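Side-chain contacts in endoglucanase (Ganoderma lucidum, PDB 5D8Z), which probably cleaves internal beta-1,4-glucosidic linkages of cellulose and related glucans, as a glycoside hydrolase of family 5: residues D241-G244 with T245-E248; A335-S338 with A339-P343; A259-A262 with E263-C267. One frame throughout, in Å; residues are numbered along the deposited sequence.

Interaction 1. Residues D241-G244 with T245-E248; sequences DNSG and THEE. With BGC (beta-D-glucopyranose), chain C; BGC (beta-D-glucopyranose), chain B.
Thr245 reaches back two residues to grip Ser243, a small example of how a long connection of a TIM barrel folds upon itself beside bound sugar. The connection follows barrel strand 230-235 and leads to helix 254-267, and Asp241, Asn242 and Ser243 belong to the glycan pocket. Thr245 OG1 donates to Ser243 OG across 2.7 Å. On the serine, chi1 of 62° sets OG between its backbone N and carbonyl carbon, which turns it to the threonine and also to Asp241, whose OD1 is 2.7 Å from Ser243 OG. Asp239 completes this polar cluster: its OD2 is hydrogen-bonded to both Ser243 OG and His246 ND1. An alanine in place of Ser243 is likely to leave the Thr245 hydroxyl without its acceptor and to cost Asp239 OD2 one of its partners. His246, next along, lies with Thr245 OG1 over one ring face, while Asp241 OD1 approaches the imidazole at its edge, 3.4 Å from His246 ND1. Carboxylate and ring planes are 51° apart. Farther on, Glu248 ties the following chain to Ser284 of helix 283-298. The sugar meets the backbone of the earlier residues: O2 of the chain B glucose donates to Asp241 O across 3.0 Å.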
ATOM      1  N   ASP A 241     -20.352  -0.359  -0.915  1.00 62.81           N
ATOM      2  CA  ASP A 241     -19.827  -0.553  -2.283  1.00 60.93           C
ATOM      3  C   ASP A 241     -18.303  -0.766  -2.390  1.00 54.32           C
ATOM      4  O   ASP A 241     -17.738  -0.631  -3.476  1.00 54.20           O
ATOM      5  CB  ASP A 241     -20.265   0.622  -3.173  1.00 63.99           C
ATOM      6  CG  ASP A 241     -19.571   1.922  -2.823  1.00 67.75           C
ATOM      7  OD1 ASP A 241     -19.203   2.096  -1.639  1.00 78.67           O
ATOM      8  OD2 ASP A 241     -19.401   2.769  -3.730  1.00 62.63           O
ATOM      9  N   ASN A 242     -17.670  -1.138  -1.276  1.00 48.10           N
ATOM     10  CA  ASN A 242     -16.195  -1.229  -1.123  1.00 43.95           C
ATOM     11  C   ASN A 242     -15.360  -0.022  -1.627  1.00 43.84           C
ATOM     12  O   ASN A 242     -14.173  -0.168  -1.900  1.00 41.85           O
ATOM     13  CB  ASN A 242     -15.645  -2.532  -1.725  1.00 40.04           C
ATOM     14  CG  ASN A 242     -14.271  -2.922  -1.144  1.00 40.71           C
ATOM     15  OD1 ASN A 242     -14.016  -2.774   0.061  1.00 44.56           O
ATOM     16  ND2 ASN A 242     -13.383  -3.433  -1.995  1.00 39.56           N
ATOM     17  N   SER A 243     -15.955   1.165  -1.720  1.00 44.58           N
ATOM     18  CA  SER A 243     -15.262   2.299  -2.333  1.00 45.36           C
ATOM     19  C   SER A 243     -14.332   3.006  -1.344  1.00 46.84           C
ATOM     20  O   SER A 243     -13.280   3.489  -1.726  1.00 53.77           O
ATOM     21  CB  SER A 243     -16.276   3.286  -2.936  1.00 46.22           C
ATOM     22  OG  SER A 243     -17.137   3.843  -1.942  1.00 47.68           O
ATOM     23  N   GLY A 244     -14.707   3.035  -0.073  1.00 46.36           N
ATOM     24  CA  GLY A 244     -14.090   3.928   0.885  1.00 46.94           C
ATOM     25  C   GLY A 244     -14.352   5.376   0.527  1.00 47.74           C
ATOM     26  O   GLY A 244     -13.448   6.205   0.547  1.00 48.64           O
ATOM     27  N   THR A 245     -15.588   5.679   0.156  1.00 49.64           N
ATOM     28  CA  THR A 245     -16.007   7.065  -0.043  1.00 48.95           C
ATOM     29  C   THR A 245     -17.092   7.460   0.937  1.00 49.43           C
ATOM     30  O   THR A 245     -17.395   8.625   1.053  1.00 50.54           O
ATOM     31  CB  THR A 245     -16.513   7.298  -1.478  1.00 48.95           C
ATOM     32  OG1 THR A 245     -17.644   6.449  -1.746  1.00 49.26           O
ATOM     33  CG2 THR A 245     -15.405   7.004  -2.475  1.00 46.92           C
ATOM     34  N   HIS A 246     -17.669   6.497   1.646  1.00 53.85           N
ATOM     35  CA  HIS A 246     -18.710   6.783   2.623  1.00 59.40           C
ATOM     36  C   HIS A 246     -18.178   6.913   4.018  1.00 58.81           C
ATOM     37  O   HIS A 246     -17.170   6.306   4.371  1.00 55.90           O
ATOM     38  CB  HIS A 246     -19.765   5.697   2.584  1.00 64.65           C
ATOM     39  CG  HIS A 246     -20.473   5.649   1.281  1.00 68.35           C
ATOM     40  ND1 HIS A 246     -20.342   4.599   0.402  1.00 72.97           N
ATOM     41  CD2 HIS A 246     -21.244   6.571   0.662  1.00 70.71           C
ATOM     42  CE1 HIS A 246     -21.044   4.854  -0.687  1.00 76.57           C
ATOM     43  NE2 HIS A 246     -21.598   6.044  -0.554  1.00 78.40           N
ATOM     44  N   GLU A 247     -18.868   7.715   4.818  1.00 63.80           N
ATOM     45  CA  GLU A 247     -18.439   7.924   6.192  1.00 68.99           C
ATOM     46  C   GLU A 247     -18.896   6.751   7.022  1.00 66.32           C
ATOM     47  O   GLU A 247     -18.190   6.340   7.922  1.00 71.61           O
ATOM     48  CB  GLU A 247     -18.941   9.262   6.789  1.00 72.29           C
ATOM     49  CG  GLU A 247     -18.205   9.635   8.081  1.00 78.43           C
ATOM     50  CD  GLU A 247     -18.161  11.127   8.387  1.00 82.13           C
ATOM     51  OE1 GLU A 247     -17.134  11.779   8.076  1.00 83.81           O
ATOM     52  OE2 GLU A 247     -19.140  11.649   8.963  1.00 79.68           O
ATOM     53  N   GLU A 248     -20.056   6.192   6.683  1.00 70.22           N
ATOM     54  CA  GLU A 248     -20.711   5.202   7.528  1.00 68.60           C
ATOM     55  C   GLU A 248     -20.325   3.806   7.102  1.00 62.87           C
ATOM     56  O   GLU A 248     -20.102   3.542   5.936  1.00 62.33           O
ATOM     57  CB  GLU A 248     -22.236   5.375   7.464  1.00 71.68           C
ATOM     58  CG  GLU A 248     -22.961   5.086   8.784  1.00 76.74           C
ATOM     59  CD  GLU A 248     -22.720   6.145   9.862  1.00 76.95           C
ATOM     60  OE1 GLU A 248     -22.633   5.774  11.063  1.00 75.59           O
ATOM     61  OE2 GLU A 248     -22.622   7.345   9.511  1.00 72.28           O
TER
HETATM   62  C2  BGC C   2     -12.333   4.033  -5.609  1.00 80.07           C
HETATM   63  C3  BGC C   2     -10.968   4.255  -4.922  1.00 82.25           C
HETATM   64  C4  BGC C   2     -10.650   3.197  -3.880  1.00 76.48           C
HETATM   65  C5  BGC C   2     -10.915   1.784  -4.439  1.00 74.28           C
HETATM   66  C6  BGC C   2     -10.856   0.729  -3.337  1.00 72.61           C
HETATM   67  C1  BGC C   2     -12.645   2.569  -6.020  1.00 84.47           C
HETATM   68  O2  BGC C   2     -12.372   4.866  -6.774  1.00 64.47           O
HETATM   69  O3  BGC C   2     -10.896   5.510  -4.214  1.00 88.65           O
HETATM   70  O4  BGC C   2      -9.302   3.460  -3.420  1.00 68.78           O
HETATM   71  O5  BGC C   2     -12.221   1.631  -5.023  1.00 82.82           O
HETATM   72  O6  BGC C   2     -12.119   0.082  -3.145  1.00 64.45           O
HETATM   73  C2  BGC B   1     -15.798  -0.953  -6.542  1.00 90.25           C
HETATM   74  C3  BGC B   1     -14.788   0.067  -5.978  1.00 90.59           C
HETATM   75  C4  BGC B   1     -14.573   1.260  -6.937  1.00 89.85           C
HETATM   76  C5  BGC B   1     -15.868   1.698  -7.685  1.00 90.03           C
HETATM   77  C6  BGC B   1     -15.562   2.429  -8.990  1.00 84.96           C
HETATM   78  C1  BGC B   1     -17.088  -0.246  -6.966  1.00 93.77           C
HETATM   79  O1  BGC B   1     -18.084  -1.188  -7.387  1.00 90.66           O
HETATM   80  O2  BGC B   1     -16.080  -1.966  -5.570  1.00 79.74           O
HETATM   81  O3  BGC B   1     -13.533  -0.588  -5.680  1.00 87.32           O
HETATM   82  O4  BGC B   1     -14.067   2.400  -6.203  1.00 85.62           O
HETATM   83  O5  BGC B   1     -16.780   0.642  -8.043  1.00 89.53           O
HETATM   84  O6  BGC B   1     -16.780   2.528  -9.733  1.00 78.67           O

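Interaction 2. Residues A335-S338 with A339-P343; sequences ALVS and ACLAP
Leu336 packs against both Cys340 and Leu341, forming the apolar centre of helix 335-341, the last helix of the chain, which follows the hairpin 325-327/330-332 and packs on helix 283-298. With CG anti to the backbone N (chi1 -179°), Leu336 CD1 comes 4.0 Å from Cys340 CB, while Leu336 CG and Leu341 CG lie 4.3 Å apart. Val337 adds a second row, with CG2 beside Leu341 CD1 and CG1 facing Ala342 CB at 4.3 Å. Cys340 SG forms a disulfide with Cys290 SG of helix 283-298, whose Met289 also touches Cys340 and Leu341.

Outward from these side chains, the backbone widens into a pi-type turn. Leu336 O accepts both Cys340 N, from above the carbonyl plane, and Leu341 N, in that plane at 3.1 Å. Ala342 N repeats the i+5 pattern to Val337 O over 2.9 Å. At the polar edge, Ala335 O takes two donors, Ala339 N at 2.8 Å and the exposed Ser338 OG at 3.2 Å. Side-chain packing thus joins successive turns and the disulfide fastens the helix to its neighbour, while Leu336 O and Val337 O carry the wide last turn and Ala335 O serves the first.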
ATOM      1  N   ALA A 335     -10.657   9.760  15.895  1.00 45.98           N
ATOM      2  CA  ALA A 335     -11.452   8.830  16.677  1.00 45.42           C
ATOM      3  C   ALA A 335     -11.104   7.371  16.364  1.00 49.54           C
ATOM      4  O   ALA A 335     -10.940   6.552  17.277  1.00 47.78           O
ATOM      5  CB  ALA A 335     -12.915   9.070  16.381  1.00 44.08           C
ATOM      6  N   LEU A 336     -11.002   7.063  15.068  1.00 49.44           N
ATOM      7  CA  LEU A 336     -10.945   5.685  14.589  1.00 48.30           C
ATOM      8  C   LEU A 336      -9.596   5.055  14.830  1.00 50.81           C
ATOM      9  O   LEU A 336      -9.484   3.840  15.059  1.00 49.58           O
ATOM     10  CB  LEU A 336     -11.226   5.643  13.102  1.00 48.98           C
ATOM     11  CG  LEU A 336     -11.228   4.261  12.464  1.00 47.44           C
ATOM     12  CD1 LEU A 336     -12.191   3.358  13.191  1.00 50.54           C
ATOM     13  CD2 LEU A 336     -11.613   4.366  11.010  1.00 46.26           C
ATOM     14  N   VAL A 337      -8.573   5.890  14.773  1.00 47.62           N
ATOM     15  CA  VAL A 337      -7.246   5.453  15.103  1.00 47.11           C
ATOM     16  C   VAL A 337      -7.114   5.124  16.592  1.00 49.28           C
ATOM     17  O   VAL A 337      -6.450   4.140  16.956  1.00 49.22           O
ATOM     18  CB  VAL A 337      -6.202   6.506  14.710  1.00 44.95           C
ATOM     19  CG1 VAL A 337      -4.812   6.079  15.168  1.00 46.88           C
ATOM     20  CG2 VAL A 337      -6.206   6.695  13.216  1.00 43.30           C
ATOM     21  N   SER A 338      -7.712   5.946  17.452  1.00 48.95           N
ATOM     22  CA  SER A 338      -7.548   5.738  18.894  1.00 51.93           C
ATOM     23  C   SER A 338      -8.544   4.720  19.450  1.00 47.77           C
ATOM     24  O   SER A 338      -8.229   4.005  20.378  1.00 51.88           O
ATOM     25  CB  SER A 338      -7.643   7.051  19.659  1.00 52.61           C
ATOM     26  OG  SER A 338      -8.938   7.591  19.549  1.00 56.90           O
ATOM     27  N   ALA A 339      -9.728   4.639  18.876  1.00 46.54           N
ATOM     28  CA  ALA A 339     -10.676   3.604  19.270  1.00 51.59           C
ATOM     29  C   ALA A 339     -10.277   2.226  18.736  1.00 58.33           C
ATOM     30  O   ALA A 339     -10.383   1.236  19.457  1.00 60.89           O
ATOM     31  CB  ALA A 339     -12.087   3.954  18.808  1.00 49.75           C
ATOM     32  N   CYS A 340      -9.812   2.152  17.490  1.00 62.26           N
ATOM     33  CA  CYS A 340      -9.631   0.849  16.846  1.00 64.47           C
ATOM     34  C   CYS A 340      -8.253   0.499  16.254  1.00 57.05           C
ATOM     35  O   CYS A 340      -7.699  -0.539  16.578  1.00 59.92           O
ATOM     36  CB  CYS A 340     -10.725   0.663  15.793  1.00 69.89           C
ATOM     37  SG  CYS A 340     -12.349   0.276  16.515  1.00 93.12           S
ATOM     38  N   LEU A 341      -7.701   1.348  15.402  1.00 53.13           N
ATOM     39  CA  LEU A 341      -6.608   0.930  14.546  1.00 48.01           C
ATOM     40  C   LEU A 341      -5.275   0.897  15.224  1.00 47.04           C
ATOM     41  O   LEU A 341      -4.396   0.188  14.770  1.00 48.84           O
ATOM     42  CB  LEU A 341      -6.486   1.831  13.333  1.00 46.10           C
ATOM     43  CG  LEU A 341      -7.646   1.928  12.363  1.00 47.54           C
ATOM     44  CD1 LEU A 341      -7.305   2.949  11.293  1.00 52.92           C
ATOM     45  CD2 LEU A 341      -7.917   0.593  11.696  1.00 51.05           C
ATOM     46  N   ALA A 342      -5.086   1.673  16.281  1.00 49.40           N
ATOM     47  CA  ALA A 342      -3.772   1.690  16.949  1.00 48.07           C
ATOM     48  C   ALA A 342      -3.521   0.401  17.716  1.00 47.47           C
ATOM     49  O   ALA A 342      -4.300   0.028  18.577  1.00 42.71           O
ATOM     50  CB  ALA A 342      -3.642   2.882  17.873  1.00 47.17           C
ATOM     51  N   PRO A 343      -2.431  -0.297  17.393  1.00 52.54           N
ATOM     52  CA  PRO A 343      -2.035  -1.433  18.207  1.00 56.27           C
ATOM     53  C   PRO A 343      -2.116  -1.169  19.718  1.00 63.29           C
ATOM     54  O   PRO A 343      -2.548  -2.053  20.471  1.00 67.51           O
ATOM     55  CB  PRO A 343      -0.577  -1.685  17.787  1.00 54.22           C
ATOM     56  CG  PRO A 343      -0.262  -0.675  16.738  1.00 53.57           C
ATOM     57  CD  PRO A 343      -1.555  -0.154  16.223  1.00 52.64           C
TER

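Interaction 3. Residues A259-A262 with E263-C267; sequences APLA and EWLRC
Leu265 lies one helical turn beyond Leu261, and its side chain, traced outward, illustrates how such a pair packs. At the root, Leu265 CB passes 3.5 Å from Leu261 O, the carbonyl oxygen that also accepts Leu265 N at 2.7 Å. CG remains over the same oxygen and lies 4.1 Å from Leu261 CD1. At the tip, Leu265 CD1 settles 3.7 Å from Leu261 CG, at the fork of the other leucine. Leu261 has CG anti to the backbone N (chi1 -178°), which throws its branches forward to its partner. The two side chains meet at a slant, and both touch Phe303 of strand 303-312.

Ala262 and Arg266 make the next pair. Arg266 N donates to Ala262 O across 2.8 Å. The bend at chi3 (-89°) folds Arg266 NH1 back to within 4.0 Å of Ala262 CB, while NH2 forms a salt bridge with Asp301 and a hydrogen bond with Asn299. Nearly straight i+4 bonds, Glu263 N to Ala259 O and Trp264 N to Pro260 O, run past Pro260, whose nitrogen has no bond to the turn before. Leu261, Ala262 and Leu265 are buried toward Phe303, while Glu263 and Arg266 are exposed, as suits a helix joining strands 230-235 and 272-277 in a beta-alpha-beta unit of a TIM barrel.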
ATOM      1  N   ALA A 259     -12.531 -14.398   6.170  1.00 47.23           N
ATOM      2  CA  ALA A 259     -12.663 -15.846   6.449  1.00 48.30           C
ATOM      3  C   ALA A 259     -12.274 -16.672   5.234  1.00 48.87           C
ATOM      4  O   ALA A 259     -11.277 -17.406   5.322  1.00 48.09           O
ATOM      5  CB  ALA A 259     -14.066 -16.213   6.919  1.00 50.68           C
ATOM      6  N   PRO A 260     -13.015 -16.532   4.088  1.00 46.87           N
ATOM      7  CA  PRO A 260     -12.654 -17.327   2.899  1.00 46.66           C
ATOM      8  C   PRO A 260     -11.203 -17.126   2.544  1.00 44.80           C
ATOM      9  O   PRO A 260     -10.477 -18.074   2.198  1.00 45.50           O
ATOM     10  CB  PRO A 260     -13.545 -16.752   1.792  1.00 44.42           C
ATOM     11  CG  PRO A 260     -14.690 -16.152   2.508  1.00 44.49           C
ATOM     12  CD  PRO A 260     -14.080 -15.573   3.754  1.00 46.89           C
ATOM     13  N   LEU A 261     -10.758 -15.895   2.666  1.00 41.34           N
ATOM     14  CA  LEU A 261      -9.412 -15.639   2.261  1.00 46.07           C
ATOM     15  C   LEU A 261      -8.402 -16.453   3.075  1.00 45.20           C
ATOM     16  O   LEU A 261      -7.552 -17.131   2.501  1.00 46.32           O
ATOM     17  CB  LEU A 261      -9.106 -14.147   2.305  1.00 47.68           C
ATOM     18  CG  LEU A 261      -7.689 -13.892   1.817  1.00 47.59           C
ATOM     19  CD1 LEU A 261      -7.490 -14.466   0.420  1.00 49.53           C
ATOM     20  CD2 LEU A 261      -7.409 -12.417   1.869  1.00 48.01           C
ATOM     21  N   ALA A 262      -8.520 -16.408   4.394  1.00 45.26           N
ATOM     22  CA  ALA A 262      -7.618 -17.159   5.283  1.00 49.78           C
ATOM     23  C   ALA A 262      -7.634 -18.660   5.027  1.00 48.93           C
ATOM     24  O   ALA A 262      -6.585 -19.305   5.044  1.00 44.13           O
ATOM     25  CB  ALA A 262      -7.960 -16.896   6.740  1.00 50.51           C
ATOM     26  N   GLU A 263      -8.821 -19.217   4.804  1.00 52.76           N
ATOM     27  CA  GLU A 263      -8.927 -20.639   4.505  1.00 53.87           C
ATOM     28  C   GLU A 263      -8.035 -20.899   3.339  1.00 53.60           C
ATOM     29  O   GLU A 263      -7.124 -21.723   3.436  1.00 60.62           O
ATOM     30  CB  GLU A 263     -10.336 -21.038   4.132  1.00 58.48           C
ATOM     31  CG  GLU A 263     -11.283 -21.146   5.302  1.00 66.91           C
ATOM     32  CD  GLU A 263     -12.727 -21.227   4.835  1.00 82.50           C
ATOM     33  OE1 GLU A 263     -12.940 -21.370   3.605  1.00 84.70           O
ATOM     34  OE2 GLU A 263     -13.643 -21.135   5.690  1.00 94.31           O
ATOM     35  N   TRP A 264      -8.267 -20.162   2.251  1.00 50.35           N
ATOM     36  CA  TRP A 264      -7.460 -20.332   1.048  1.00 45.35           C
ATOM     37  C   TRP A 264      -5.976 -20.135   1.365  1.00 39.91           C
ATOM     38  O   TRP A 264      -5.144 -20.961   1.032  1.00 38.14           O
ATOM     39  CB  TRP A 264      -7.911 -19.391  -0.091  1.00 45.35           C
ATOM     40  CG  TRP A 264      -7.257 -19.787  -1.369  1.00 43.22           C
ATOM     41  CD1 TRP A 264      -7.750 -20.661  -2.295  1.00 46.09           C
ATOM     42  CD2 TRP A 264      -5.953 -19.412  -1.826  1.00 39.26           C
ATOM     43  NE1 TRP A 264      -6.842 -20.835  -3.312  1.00 44.45           N
ATOM     44  CE2 TRP A 264      -5.722 -20.093  -3.037  1.00 41.17           C
ATOM     45  CE3 TRP A 264      -4.961 -18.572  -1.331  1.00 40.28           C
ATOM     46  CZ2 TRP A 264      -4.541 -19.946  -3.770  1.00 39.98           C
ATOM     47  CZ3 TRP A 264      -3.775 -18.425  -2.058  1.00 40.42           C
ATOM     48  CH2 TRP A 264      -3.580 -19.108  -3.263  1.00 40.00           C
ATOM     49  N   LEU A 265      -5.648 -19.033   2.012  1.00 39.72           N
ATOM     50  CA  LEU A 265      -4.250 -18.733   2.306  1.00 42.11           C
ATOM     51  C   LEU A 265      -3.526 -19.803   3.114  1.00 42.84           C
ATOM     52  O   LEU A 265      -2.307 -19.983   2.971  1.00 39.16           O
ATOM     53  CB  LEU A 265      -4.141 -17.425   3.079  1.00 41.75           C
ATOM     54  CG  LEU A 265      -4.267 -16.194   2.202  1.00 43.95           C
ATOM     55  CD1 LEU A 265      -4.423 -15.001   3.107  1.00 45.32           C
ATOM     56  CD2 LEU A 265      -3.041 -16.004   1.327  1.00 47.13           C
ATOM     57  N   ARG A 266      -4.268 -20.475   3.989  1.00 43.95           N
ATOM     58  CA  ARG A 266      -3.666 -21.381   4.966  1.00 48.12           C
ATOM     59  C   ARG A 266      -3.234 -22.666   4.268  1.00 47.00           C
ATOM     60  O   ARG A 266      -2.045 -23.060   4.268  1.00 44.56           O
ATOM     61  CB  ARG A 266      -4.685 -21.669   6.064  1.00 49.43           C
ATOM     62  CG  ARG A 266      -4.144 -22.343   7.299  1.00 50.51           C
ATOM     63  CD  ARG A 266      -5.158 -22.196   8.430  1.00 51.12           C
ATOM     64  NE  ARG A 266      -4.955 -20.964   9.203  1.00 53.48           N
ATOM     65  CZ  ARG A 266      -5.879 -20.033   9.456  1.00 53.11           C
ATOM     66  NH1 ARG A 266      -7.119 -20.135   9.003  1.00 51.58           N
ATOM     67  NH2 ARG A 266      -5.558 -18.971  10.182  1.00 54.16           N
ATOM     68  N   CYS A 267      -4.200 -23.281   3.606  1.00 45.39           N
ATOM     69  CA  CYS A 267      -3.942 -24.539   2.984  1.00 45.85           C
ATOM     70  C   CYS A 267      -2.875 -24.411   1.893  1.00 43.59           C
ATOM     71  O   CYS A 267      -2.142 -25.377   1.642  1.00 44.62           O
ATOM     72  CB  CYS A 267      -5.237 -25.135   2.483  1.00 47.99           C
ATOM     73  SG  CYS A 267      -5.857 -24.371   0.989  1.00 52.84           S
TER

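How the interactions relate
The three contacts differ in chemistry as they differ in place. Interaction 1 is a surface contact at the sugar site, built from hydroxyls, a carboxylate and an imidazole in a loop without regular structure. Interaction 2 is largely buried and relies on aliphatic packing and a disulfide; interaction 3, partly buried, combines a leucine pair with a charged outer edge. The loop of interaction 1 leads into helix 254-267, which holds interaction 3, yet their centres are about 25 Å apart. Interactions 1 and 2, with centres about 18 Å apart, do not touch, but helix 283-298 is met both by interaction 2, through Met289 and Cys290, and by the chain just past interaction 1, through Glu248 and Ser284.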